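Local coordinates for protein putative short-chain dehydrogenase/reductase (Burkholderia xenovorans, PDB 5JY1) that binds NAD and probably works as an oxidoreductase of the short-chain dehydrogenase/reductase family, perhaps reducing 3-oxoacyl groups on acyl carrier protein, at residues 217-222 with 255-260; 103-108 with 159-164; 137-142 with 183-188; 143-148 with 239-244. One frame throughout, in Å; residues are numbered along the deposited sequence.

Contact 1 (217-222 with 255-260); sequences AARPLG and GGLHLP
Pro-220 and Leu-221 press against the glycine pair Gly-255 and Gly-256 where two loops of the Rossmann-type short-chain dehydrogenase/reductase fold meet, one following helix 211-217 and the other following strand 250-253. Each loop holds a type I beta turn, Arg-219 to Gly-222 and Gly-256 to Leu-259. The tight part is here: Leu-221 N donates to Gly-255 O (3.0 Å, N-H...O 156°), lying in the carbonyl plane, while Pro-220 CD sits 3.2 Å from Gly-256 O. With no side chain on the glycines, Arg-219 CD can lie against Gly-255 and the Pro-220 ring against Gly-256. Leu-221 CD1 packs 3.7 Å from Gly-255 CA, and Ala-179 of a second subunit packs on Pro-220.

Arg-219 reaches past this pair. With CG lodged between the backbone N and the carbonyl carbon (chi1 64°) and the chain bent at chi3, its guanidinium has one face covered by Leu-257, and NH1 lies 3.7 Å from Leu-257 CB. Its NH2 and NH1 bond to Ser-215 O and Asp-254 O; the Arg-219 side chain is about 7 Å from the NAD.

Toward the partly exposed residues Ala-218 and Pro-260 the fit is slacker. Ala-218 CB stands 4.1 Å from Leu-257 CD1, and Pro-220 CD is 4.0 Å from Pro-260 CD. At this looser end the ring of Pro-260 still closes on the backbone, its CG 3.4 Å from Ala-218 O.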
# COMPACT_ATOMS: atom_id res chain seq x y z
N ALA A 217 20.33 14.78 0.69
CA ALA A 217 19.76 15.08 2.00
C ALA A 217 18.27 14.78 2.07
O ALA A 217 17.72 14.73 3.18
CB ALA A 217 20.01 16.55 2.35
N ALA A 218 17.60 14.57 0.94
CA ALA A 218 16.16 14.34 0.95
C ALA A 218 15.76 12.98 1.52
O ALA A 218 14.56 12.75 1.70
CB ALA A 218 15.61 14.47 -0.47
N ARG A 219 16.70 12.08 1.80
CA ARG A 219 16.32 10.71 2.12
C ARG A 219 17.01 10.23 3.38
O ARG A 219 18.04 10.78 3.79
CB ARG A 219 16.66 9.77 0.95
CG ARG A 219 18.14 9.66 0.65
CD ARG A 219 18.33 9.24 -0.80
NE ARG A 219 18.02 10.35 -1.70
CZ ARG A 219 17.37 10.23 -2.85
NH1 ARG A 219 16.92 9.04 -3.23
NH2 ARG A 219 17.15 11.30 -3.60
N PRO A 220 16.47 9.17 4.02
CA PRO A 220 17.03 8.71 5.31
C PRO A 220 18.50 8.35 5.29
O PRO A 220 19.19 8.58 6.29
CB PRO A 220 16.16 7.49 5.63
CG PRO A 220 14.81 7.86 5.05
CD PRO A 220 15.14 8.58 3.76
N LEU A 221 19.00 7.75 4.21
CA LEU A 221 20.41 7.38 4.20
C LEU A 221 21.32 8.53 3.79
O LEU A 221 22.55 8.38 3.86
CB LEU A 221 20.63 6.17 3.28
CG LEU A 221 20.19 4.86 3.96
CD1 LEU A 221 20.08 3.71 2.97
CD2 LEU A 221 21.19 4.49 5.07
N GLY A 222 20.76 9.67 3.40
CA GLY A 222 21.56 10.87 3.27
C GLY A 222 22.59 10.85 2.16
O GLY A 222 23.53 11.65 2.20
N GLY A 255 17.60 4.68 -0.94
CA GLY A 255 18.08 5.34 0.26
C GLY A 255 17.00 5.65 1.26
O GLY A 255 17.24 6.43 2.19
N GLY A 256 15.81 5.10 1.08
CA GLY A 256 14.69 5.39 1.95
C GLY A 256 13.78 6.52 1.49
O GLY A 256 12.87 6.88 2.23
N LEU A 257 14.00 7.07 0.29
CA LEU A 257 13.24 8.24 -0.16
C LEU A 257 11.73 8.03 -0.09
O LEU A 257 10.98 8.98 0.17
CB LEU A 257 13.65 8.62 -1.59
CG LEU A 257 13.00 9.89 -2.17
CD1 LEU A 257 13.49 11.12 -1.44
CD2 LEU A 257 13.24 10.03 -3.66
N HIS A 258 11.26 6.79 -0.30
CA HIS A 258 9.83 6.51 -0.26
C HIS A 258 9.18 6.90 1.07
O HIS A 258 7.98 7.17 1.11
CB HIS A 258 9.59 5.02 -0.54
CG HIS A 258 10.17 4.13 0.51
ND1 HIS A 258 9.41 3.63 1.55
CD2 HIS A 258 11.43 3.66 0.70
CE1 HIS A 258 10.19 2.92 2.35
NE2 HIS A 258 11.42 2.92 1.85
N LEU A 259 9.96 6.97 2.16
CA LEU A 259 9.37 7.35 3.45
C LEU A 259 8.98 8.82 3.48
O LEU A 259 7.78 9.11 3.63
CB LEU A 259 10.32 6.96 4.60
CG LEU A 259 10.47 5.46 4.88
CD1 LEU A 259 11.58 5.23 5.93
CD2 LEU A 259 9.15 4.85 5.36
N PRO A 260 9.90 9.79 3.33
CA PRO A 260 9.45 11.20 3.34
C PRO A 260 8.79 11.63 2.05
O PRO A 260 8.14 12.69 2.04
CB PRO A 260 10.74 11.99 3.58
CG PRO A 260 11.80 11.12 2.95
CD PRO A 260 11.37 9.70 3.23

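Contact 2 (103-108 with 159-164); sequences TPNVLL and WLHGDY. With NAD (nicotinamide-adenine-dinucleotide), chain E; EDO (1,2-ethanediol), chain G; ACT (acetate ion), chain H.
Thr-103 and Asp-163 meet because both place their first polar branch between the backbone N and the carbonyl carbon, OG1 at chi1 59° and the carboxylate carbon at chi1 53°. Approaching from opposite directions, Thr-103 OG1 donates to the syn lone pair of Asp-163 OD2 (2.6 Å). The same carboxylate takes a salt bridge from Lys-111 on OD1 and a bond from Thr-119 on OD2.

Further along, backbone and apolar contacts take over. Leu-160 CA lies 3.2 Å from Val-106 O in a CA-H...O contact, and a water links Val-106 O to Gly-162 N. Leu-107 CD2 touches both Leu-160 CD2 and the edge of the Trp-159 ring, 3.9 Å from Trp-159 CE3. Glu-181 of a fourth subunit accepts hydrogen bonds from Leu-108 N and Leu-160 N.

Tyr-164, in the first turn of the helix, brings OH to 2.7 Å from O2D of the NAD ribose. With Lys-168 four residues on it has the spacing of the family's YxxxK motif. The contact thus joins the loop between strand 94-97 and helix 113-141 to the start of helix 162-182.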
# COMPACT_ATOMS: atom_id res chain seq x y z
N THR A 103 10.18 12.13 -22.01
CA THR A 103 9.35 13.13 -22.67
C THR A 103 9.53 14.48 -21.97
O THR A 103 10.03 14.52 -20.84
CB THR A 103 7.87 12.73 -22.66
OG1 THR A 103 7.41 12.57 -21.31
CG2 THR A 103 7.65 11.44 -23.44
N PRO A 104 9.14 15.59 -22.60
CA PRO A 104 9.30 16.89 -21.95
C PRO A 104 8.58 16.98 -20.61
O PRO A 104 7.46 16.48 -20.45
CB PRO A 104 8.71 17.87 -22.97
CG PRO A 104 8.93 17.21 -24.27
CD PRO A 104 8.73 15.74 -24.01
N ASN A 105 9.24 17.62 -19.65
CA ASN A 105 8.68 17.85 -18.31
C ASN A 105 7.73 19.04 -18.39
O ASN A 105 8.15 20.19 -18.29
CB ASN A 105 9.79 18.11 -17.30
CG ASN A 105 10.77 16.97 -17.21
OD1 ASN A 105 10.37 15.80 -17.23
ND2 ASN A 105 12.05 17.30 -17.13
N VAL A 106 6.44 18.75 -18.59
CA VAL A 106 5.42 19.78 -18.77
C VAL A 106 4.21 19.39 -17.94
O VAL A 106 4.03 18.23 -17.57
CB VAL A 106 5.02 19.97 -20.25
CG1 VAL A 106 6.19 20.52 -21.07
CG2 VAL A 106 4.50 18.67 -20.85
N LEU A 107 3.37 20.38 -17.65
CA LEU A 107 2.16 20.14 -16.87
C LEU A 107 1.26 19.13 -17.57
O LEU A 107 1.30 18.98 -18.80
CB LEU A 107 1.40 21.45 -16.66
CG LEU A 107 2.16 22.52 -15.88
CD1 LEU A 107 1.44 23.85 -16.01
CD2 LEU A 107 2.29 22.14 -14.41
N LEU A 108 0.46 18.43 -16.77
CA LEU A 108 -0.33 17.31 -17.29
C LEU A 108 -1.23 17.74 -18.44
O LEU A 108 -1.34 17.03 -19.45
CB LEU A 108 -1.16 16.70 -16.16
CG LEU A 108 -2.11 15.55 -16.51
CD1 LEU A 108 -1.35 14.36 -17.07
CD2 LEU A 108 -2.93 15.16 -15.28
N TRP A 159 4.87 15.82 -10.26
CA TRP A 159 4.57 16.85 -11.24
C TRP A 159 5.42 16.68 -12.50
O TRP A 159 6.58 16.27 -12.44
CB TRP A 159 4.85 18.25 -10.67
CG TRP A 159 3.92 18.74 -9.60
CD1 TRP A 159 3.85 18.32 -8.30
CD2 TRP A 159 2.96 19.81 -9.73
NE1 TRP A 159 2.90 19.04 -7.62
CE2 TRP A 159 2.34 19.96 -8.47
CE3 TRP A 159 2.57 20.64 -10.79
CZ2 TRP A 159 1.33 20.91 -8.25
CZ3 TRP A 159 1.57 21.58 -10.56
CH2 TRP A 159 0.97 21.71 -9.29
N LEU A 160 4.82 17.02 -13.64
CA LEU A 160 5.45 17.12 -14.95
C LEU A 160 5.75 15.76 -15.57
O LEU A 160 6.31 15.72 -16.68
CB LEU A 160 6.75 17.95 -14.93
CG LEU A 160 6.71 19.32 -14.24
CD1 LEU A 160 8.06 20.02 -14.33
CD2 LEU A 160 5.61 20.19 -14.82
N HIS A 161 5.40 14.66 -14.91
CA HIS A 161 5.70 13.31 -15.36
C HIS A 161 4.45 12.47 -15.56
O HIS A 161 4.50 11.24 -15.46
CB HIS A 161 6.64 12.61 -14.37
CG HIS A 161 7.98 13.25 -14.24
ND1 HIS A 161 8.88 12.88 -13.26
CD2 HIS A 161 8.59 14.21 -14.98
CE1 HIS A 161 9.99 13.60 -13.39
NE2 HIS A 161 9.84 14.41 -14.43
N GLY A 162 3.31 13.11 -15.85
CA GLY A 162 2.03 12.39 -15.85
C GLY A 162 2.01 11.16 -16.75
O GLY A 162 1.46 10.12 -16.37
N ASP A 163 2.61 11.26 -17.94
CA ASP A 163 2.63 10.12 -18.85
C ASP A 163 3.51 9.00 -18.30
O ASP A 163 3.13 7.82 -18.33
CB ASP A 163 3.09 10.55 -20.25
CG ASP A 163 4.42 11.32 -20.24
OD1 ASP A 163 4.77 11.96 -19.23
OD2 ASP A 163 5.12 11.30 -21.27
N TYR A 164 4.70 9.35 -17.82
CA TYR A 164 5.60 8.40 -17.18
C TYR A 164 4.93 7.71 -16.00
O TYR A 164 4.97 6.47 -15.87
CB TYR A 164 6.85 9.16 -16.75
CG TYR A 164 7.90 8.40 -16.01
CD1 TYR A 164 8.84 7.64 -16.69
CD2 TYR A 164 7.99 8.48 -14.63
CE1 TYR A 164 9.83 6.96 -16.01
CE2 TYR A 164 8.98 7.81 -13.94
CZ TYR A 164 9.89 7.05 -14.64
OH TYR A 164 10.88 6.38 -13.97
PA NAD E . 19.08 6.29 -18.57
O1A NAD E . 18.42 7.40 -19.32
O2A NAD E . 20.36 6.71 -17.87
O5B NAD E . 19.38 4.99 -19.57
C5B NAD E . 18.37 4.63 -20.44
C4B NAD E . 18.93 3.52 -21.41
O4B NAD E . 17.96 3.10 -22.15
C3B NAD E . 19.96 4.19 -22.39
O3B NAD E . 21.11 3.41 -22.47
C2B NAD E . 19.21 4.23 -23.70
O2B NAD E . 20.16 4.31 -24.86
C1B NAD E . 18.53 3.10 -23.66
N9A NAD E . 17.41 3.13 -24.58
C8A NAD E . 16.63 4.19 -24.84
N7A NAD E . 15.73 3.82 -25.73
C5A NAD E . 15.95 2.53 -26.02
C6A NAD E . 15.29 1.67 -26.90
N6A NAD E . 14.16 1.78 -27.81
N1A NAD E . 15.69 0.42 -27.02
C2A NAD E . 16.76 -0.02 -26.27
N3A NAD E . 17.41 0.81 -25.42
C4A NAD E . 16.98 2.10 -25.31
O3 NAD E . 17.98 5.72 -17.47
PN NAD E . 18.19 5.44 -15.87
O1N NAD E . 18.18 6.76 -15.13
O2N NAD E . 19.49 4.67 -15.54
O5D NAD E . 16.86 4.58 -15.39
C5D NAD E . 16.76 3.20 -15.74
C4D NAD E . 15.39 2.62 -15.25
O4D NAD E . 15.17 2.97 -13.98
C3D NAD E . 14.26 3.26 -16.06
O3D NAD E . 13.27 2.38 -16.28
C2D NAD E . 13.78 4.40 -15.15
O2D NAD E . 12.40 4.76 -15.57
C1D NAD E . 13.85 3.88 -13.94
N1N NAD E . 14.00 4.88 -12.90
C2N NAD E . 15.21 5.47 -12.67
C3N NAD E . 15.36 6.43 -11.67
C7N NAD E . 16.69 7.10 -11.42
O7N NAD E . 16.86 7.79 -10.43
N7N NAD E . 17.76 6.92 -12.33
C4N NAD E . 14.28 6.78 -10.91
C5N NAD E . 13.08 6.19 -11.12
C6N NAD E . 12.94 5.22 -12.13
C1 EDO G . 10.01 11.32 -18.79
O1 EDO G . 8.94 10.63 -19.46
C2 EDO G . 9.86 11.15 -17.28
O2 EDO G . 11.14 11.32 -16.65
C ACT H . 13.75 8.34 -14.48
O ACT H . 13.36 9.20 -13.66
OXT ACT H . 12.89 7.49 -14.81
CH3 ACT H . 15.14 8.34 -15.02
O HOH W 1 2.60 15.95 -16.23

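Contact 3 (137-142 with 183-188); sequences PMRERR and GRFNIT. With EDO (1,2-ethanediol), chain I.
The ring of Phe-185 is sandwiched between arginine chains. Over one face stands Arg-139 CG, 3.7 Å from the ring centroid and 4° off the normal, a CH-pi contact; over the opposite face lies the aliphatic CG of its sequence neighbour Arg-184. Arg-139 can lie alongside the ring because its CG is anti to the backbone N (chi1 172°), and its guanidinium, turned nearly perpendicular to the ring, goes on to meet an ethanediol molecule at its edge.

Arg-142 comes from a third direction. Phe-185 CD1 covers one face of its guanidinium, off centre, and NH1 is 3.6 Å from that carbon, the two planes being 46° apart. At its edge NH1 donates to Arg-139 O (2.8 Å), which also accepts from Arg-142 N on the other face of the carbonyl, so the last turn of the helix fixes the guanidinium beside the ring. A fourth subunit adds Glu-273 O as acceptor for NE.

Near the ring, Ile-187 CD1 packs on Met-138 CB at 3.6 Å, the two side chains crossing at about a right angle. Polar contact across the segments is slight: Asn-186 ND2 makes a weak bond to Arg-142 O (3.4 Å). Arg-142 CA adds a bent CA-H...O contact to Phe-185 O (3.2 Å).

Positive phi at Arg-142 and two bonds back into the last turn make this a Schellman motif. It closes helix 113-141 ahead of strand 144-149, beside the link from helix 162-182 to strand 187-194, two neighbouring helix-to-strand returns of the Rossmann-type alpha/beta fold.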
# COMPACT_ATOMS: atom_id res chain seq x y z
N PRO A 137 11.48 -19.57 -23.35
CA PRO A 137 12.56 -20.41 -22.80
C PRO A 137 12.46 -20.60 -21.29
O PRO A 137 12.90 -21.65 -20.79
CB PRO A 137 13.83 -19.65 -23.19
CG PRO A 137 13.38 -18.23 -23.36
CD PRO A 137 12.02 -18.34 -23.97
N MET A 138 11.92 -19.63 -20.54
CA MET A 138 11.80 -19.79 -19.09
C MET A 138 10.80 -20.88 -18.74
O MET A 138 11.06 -21.71 -17.85
CB MET A 138 11.37 -18.46 -18.44
CG MET A 138 12.42 -17.38 -18.47
SD MET A 138 11.75 -15.86 -17.78
CE MET A 138 13.15 -14.76 -17.91
N ARG A 139 9.64 -20.89 -19.40
CA ARG A 139 8.67 -21.96 -19.16
C ARG A 139 9.28 -23.33 -19.44
O ARG A 139 9.10 -24.27 -18.66
CB ARG A 139 7.43 -21.76 -20.04
CG ARG A 139 6.46 -22.93 -20.00
CD ARG A 139 5.23 -22.69 -20.88
NE ARG A 139 5.62 -22.44 -22.27
CZ ARG A 139 4.83 -21.95 -23.21
NH1 ARG A 139 3.56 -21.67 -22.94
NH2 ARG A 139 5.30 -21.73 -24.44
N GLU A 140 9.98 -23.46 -20.57
CA GLU A 140 10.53 -24.76 -20.93
C GLU A 140 11.49 -25.29 -19.87
O GLU A 140 11.52 -26.49 -19.59
CB GLU A 140 11.24 -24.67 -22.28
CG GLU A 140 11.85 -25.99 -22.70
CD GLU A 140 12.60 -25.90 -23.99
OE1 GLU A 140 13.53 -26.73 -24.18
OE2 GLU A 140 12.27 -25.02 -24.81
N ARG A 141 12.27 -24.40 -19.27
CA ARG A 141 13.28 -24.78 -18.30
C ARG A 141 12.76 -24.76 -16.87
O ARG A 141 13.49 -25.15 -15.95
CB ARG A 141 14.49 -23.86 -18.44
CG ARG A 141 15.25 -24.10 -19.73
CD ARG A 141 16.12 -22.94 -20.11
NE ARG A 141 16.85 -23.22 -21.35
CZ ARG A 141 16.30 -23.15 -22.56
NH1 ARG A 141 15.03 -22.79 -22.71
NH2 ARG A 141 17.04 -23.43 -23.63
N ARG A 142 11.50 -24.33 -16.68
CA ARG A 142 10.89 -24.23 -15.36
C ARG A 142 11.76 -23.41 -14.40
O ARG A 142 11.96 -23.79 -13.24
CB ARG A 142 10.58 -25.61 -14.79
CG ARG A 142 9.69 -26.49 -15.68
CD ARG A 142 8.30 -25.89 -15.82
NE ARG A 142 7.28 -26.87 -16.20
CZ ARG A 142 6.68 -26.93 -17.38
NH1 ARG A 142 7.00 -26.08 -18.35
NH2 ARG A 142 5.75 -27.85 -17.61
N GLY A 183 4.09 -18.22 -11.67
CA GLY A 183 4.74 -18.93 -10.58
C GLY A 183 4.64 -20.44 -10.70
O GLY A 183 5.52 -21.15 -10.21
N ARG A 184 3.62 -20.94 -11.40
CA ARG A 184 3.49 -22.39 -11.57
C ARG A 184 4.67 -22.97 -12.33
O ARG A 184 4.90 -24.19 -12.25
CB ARG A 184 2.17 -22.72 -12.29
CG ARG A 184 2.11 -22.38 -13.78
CD ARG A 184 0.70 -22.71 -14.29
NE ARG A 184 0.52 -22.66 -15.75
CZ ARG A 184 0.34 -21.54 -16.44
NH1 ARG A 184 0.34 -20.36 -15.84
NH2 ARG A 184 0.15 -21.59 -17.76
N PHE A 185 5.41 -22.15 -13.07
CA PHE A 185 6.60 -22.59 -13.79
C PHE A 185 7.89 -22.18 -13.08
O PHE A 185 8.95 -22.22 -13.71
CB PHE A 185 6.62 -22.01 -15.21
CG PHE A 185 5.45 -22.43 -16.07
CD1 PHE A 185 5.17 -23.77 -16.28
CD2 PHE A 185 4.67 -21.47 -16.68
CE1 PHE A 185 4.10 -24.15 -17.11
CE2 PHE A 185 3.60 -21.84 -17.52
CZ PHE A 185 3.32 -23.18 -17.72
N ASN A 186 7.82 -21.76 -11.82
CA ASN A 186 8.99 -21.25 -11.09
C ASN A 186 9.59 -20.03 -11.80
O ASN A 186 10.81 -19.86 -11.85
CB ASN A 186 10.05 -22.34 -10.88
CG ASN A 186 11.15 -21.90 -9.95
OD1 ASN A 186 10.93 -21.09 -9.05
ND2 ASN A 186 12.36 -22.41 -10.18
N ILE A 187 8.72 -19.20 -12.37
CA ILE A 187 9.09 -17.89 -12.90
C ILE A 187 8.59 -16.83 -11.93
O ILE A 187 7.37 -16.69 -11.74
CB ILE A 187 8.52 -17.65 -14.30
CG1 ILE A 187 8.98 -18.72 -15.29
CG2 ILE A 187 8.91 -16.26 -14.78
CD1 ILE A 187 8.23 -18.67 -16.66
N THR A 188 9.49 -16.09 -11.31
CA THR A 188 9.08 -14.99 -10.44
C THR A 188 9.17 -13.66 -11.18
O THR A 188 9.94 -13.51 -12.13
CB THR A 188 9.92 -14.93 -9.17
OG1 THR A 188 11.27 -14.61 -9.52
CG2 THR A 188 9.88 -16.27 -8.43
C1 EDO I . 2.54 -20.68 -25.86
O1 EDO I . 3.74 -21.01 -26.58
C2 EDO I . 2.45 -19.17 -25.77
O2 EDO I . 3.76 -18.66 -25.45

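Contact 4 (143-148 with 239-244); sequences WGRIVN and ASEMSR
Two side chains of the 143-148 segment, Trp-143 and Arg-145, supply the hydrogen bonds to residues 239-244. Arg-145 grips Ser-240 O side-on, with NE at 2.9 Å and NH2 at 3.3 Å, both from the same face and above the carbonyl plane, although the oxygen lies in the guanidinium plane. Its third nitrogen, NH1, turns back to Gly-144 O, also at the guanidinium edge, which leaves the group little freedom to rotate. Trp-143 NE1 donates to Glu-241 OE2 (2.8 Å, 157°), in the plane of the indole but from above the carboxylate plane.

The ionic contacts centre on Glu-241. A long salt bridge runs from Arg-145 NH2 to its OE1 at 3.7 Å, and Arg-244 NE holds the same oxygen from the anti side, forming a network in which the carboxylate would offset both arginines. Arg-244 is further paired with Asp-230 of a second subunit.

This places the contact at the N-terminal end of strand 144-149 in the parallel sheet of the Rossmann-type fold, where the loop after helix 227-239 passes before strand 250-253. That loop is shaped by an ST turn, Ser-240 OG accepting from Met-242 N.

Among the flat groups, the guanidinium of Arg-145 lies over one indole face of Trp-143, NH1 above its centre, and Arg-15 makes a cation-pi contact with the same tryptophan. Arg-145 also packs its CB and CG on Ala-239: chi1 of -60° puts CG anti to the carbonyl carbon, and Arg-145 CG lies 3.6 Å from Ala-239 O. That carbonyl oxygen is buried without a polar partner, 3.6 Å from Trp-143 CH2 at the ring edge.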
# COMPACT_ATOMS: atom_id res chain seq x y z
N TRP A 143 12.28 -22.29 -14.89
CA TRP A 143 13.09 -21.39 -14.07
C TRP A 143 13.14 -20.03 -14.75
O TRP A 143 13.55 -19.94 -15.91
CB TRP A 143 14.52 -21.95 -13.87
CG TRP A 143 15.26 -21.41 -12.63
CD1 TRP A 143 15.44 -22.06 -11.45
CD2 TRP A 143 15.94 -20.14 -12.50
NE1 TRP A 143 16.16 -21.26 -10.58
CE2 TRP A 143 16.48 -20.09 -11.20
CE3 TRP A 143 16.12 -19.05 -13.35
CZ2 TRP A 143 17.20 -18.99 -10.73
CZ3 TRP A 143 16.83 -17.95 -12.89
CH2 TRP A 143 17.37 -17.93 -11.59
N GLY A 144 12.75 -18.98 -14.03
CA GLY A 144 12.83 -17.65 -14.60
C GLY A 144 12.81 -16.59 -13.53
O GLY A 144 12.23 -16.76 -12.45
N ARG A 145 13.47 -15.47 -13.83
CA ARG A 145 13.47 -14.28 -12.98
C ARG A 145 13.24 -13.07 -13.88
O ARG A 145 14.03 -12.82 -14.79
CB ARG A 145 14.79 -14.11 -12.21
CG ARG A 145 15.11 -15.27 -11.30
CD ARG A 145 14.28 -15.19 -10.02
NE ARG A 145 14.67 -16.19 -9.03
CZ ARG A 145 14.21 -17.44 -8.97
NH1 ARG A 145 13.33 -17.89 -9.87
NH2 ARG A 145 14.64 -18.25 -8.01
N ILE A 146 12.15 -12.34 -13.64
CA ILE A 146 11.87 -11.11 -14.38
C ILE A 146 11.91 -9.96 -13.39
O ILE A 146 11.25 -10.00 -12.35
CB ILE A 146 10.52 -11.19 -15.10
CG1 ILE A 146 10.56 -12.34 -16.13
CG2 ILE A 146 10.18 -9.85 -15.78
CD1 ILE A 146 9.22 -12.62 -16.83
N VAL A 147 12.70 -8.93 -13.71
CA VAL A 147 12.87 -7.75 -12.87
C VAL A 147 12.40 -6.55 -13.69
O VAL A 147 13.05 -6.18 -14.67
CB VAL A 147 14.33 -7.55 -12.43
CG1 VAL A 147 14.44 -6.40 -11.42
CG2 VAL A 147 14.94 -8.84 -11.87
N ASN A 148 11.29 -5.95 -13.28
CA ASN A 148 10.79 -4.74 -13.94
C ASN A 148 11.15 -3.52 -13.10
O ASN A 148 11.43 -3.62 -11.91
CB ASN A 148 9.28 -4.82 -14.15
CG ASN A 148 8.89 -5.91 -15.12
OD1 ASN A 148 9.66 -6.22 -16.03
ND2 ASN A 148 7.72 -6.51 -14.93
N ALA A 239 17.23 -11.67 -9.15
CA ALA A 239 17.60 -12.50 -10.29
C ALA A 239 18.18 -13.85 -9.88
O ALA A 239 18.58 -14.63 -10.76
CB ALA A 239 18.62 -11.76 -11.17
N SER A 240 18.22 -14.16 -8.59
CA SER A 240 18.97 -15.28 -8.05
C SER A 240 18.05 -16.21 -7.25
O SER A 240 16.85 -15.97 -7.11
CB SER A 240 20.11 -14.79 -7.16
OG SER A 240 19.60 -14.25 -5.95
N GLU A 241 18.65 -17.29 -6.72
CA GLU A 241 17.90 -18.18 -5.85
C GLU A 241 17.58 -17.53 -4.51
O GLU A 241 16.72 -18.05 -3.79
CB GLU A 241 18.66 -19.49 -5.61
CG GLU A 241 18.79 -20.39 -6.81
CD GLU A 241 17.50 -21.14 -7.19
OE1 GLU A 241 16.47 -21.03 -6.49
OE2 GLU A 241 17.53 -21.88 -8.19
N MET A 242 18.23 -16.42 -4.16
CA MET A 242 17.94 -15.79 -2.88
C MET A 242 16.49 -15.34 -2.78
O MET A 242 15.93 -15.29 -1.68
CB MET A 242 18.86 -14.59 -2.65
CG MET A 242 20.34 -14.93 -2.61
SD MET A 242 21.31 -13.45 -2.25
CE MET A 242 20.95 -13.20 -0.50
N SER A 243 15.89 -14.98 -3.91
CA SER A 243 14.51 -14.51 -3.96
C SER A 243 13.55 -15.57 -4.47
O SER A 243 12.46 -15.23 -4.94
CB SER A 243 14.42 -13.26 -4.83
OG SER A 243 14.81 -13.57 -6.16
N ARG A 244 13.92 -16.85 -4.36
CA ARG A 244 13.13 -17.94 -4.92
C ARG A 244 11.74 -18.05 -4.31
O ARG A 244 10.87 -18.71 -4.90
CB ARG A 244 13.87 -19.28 -4.74
CG ARG A 244 13.94 -19.71 -3.27
CD ARG A 244 15.06 -20.68 -2.98
NE ARG A 244 15.03 -21.87 -3.83
CZ ARG A 244 14.47 -23.02 -3.48
NH1 ARG A 244 13.87 -23.15 -2.30
NH2 ARG A 244 14.51 -24.05 -4.31

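From the N terminus, the loop after strand 94-97 opens contact 2, helix 113-141 ends in contact 3, and strand 144-149 at once begins contact 4. Contact 2 closes first, at the head of helix 162-182; contact 3 closes where that helix gives way to strand 187-194. Contact 1 then opens beyond helix 211-217, contact 4 closes after helix 227-239, and contact 1 closes last, past strand 250-253. Contacts 2, 3 and 4 all cross one another, and contact 4 also crosses contact 1; none nests. Contacts 3 and 4 touch through neighbouring strands of the sheet, whereas contacts 1 and 2, with centres 23 Å apart, lie nearer the NAD.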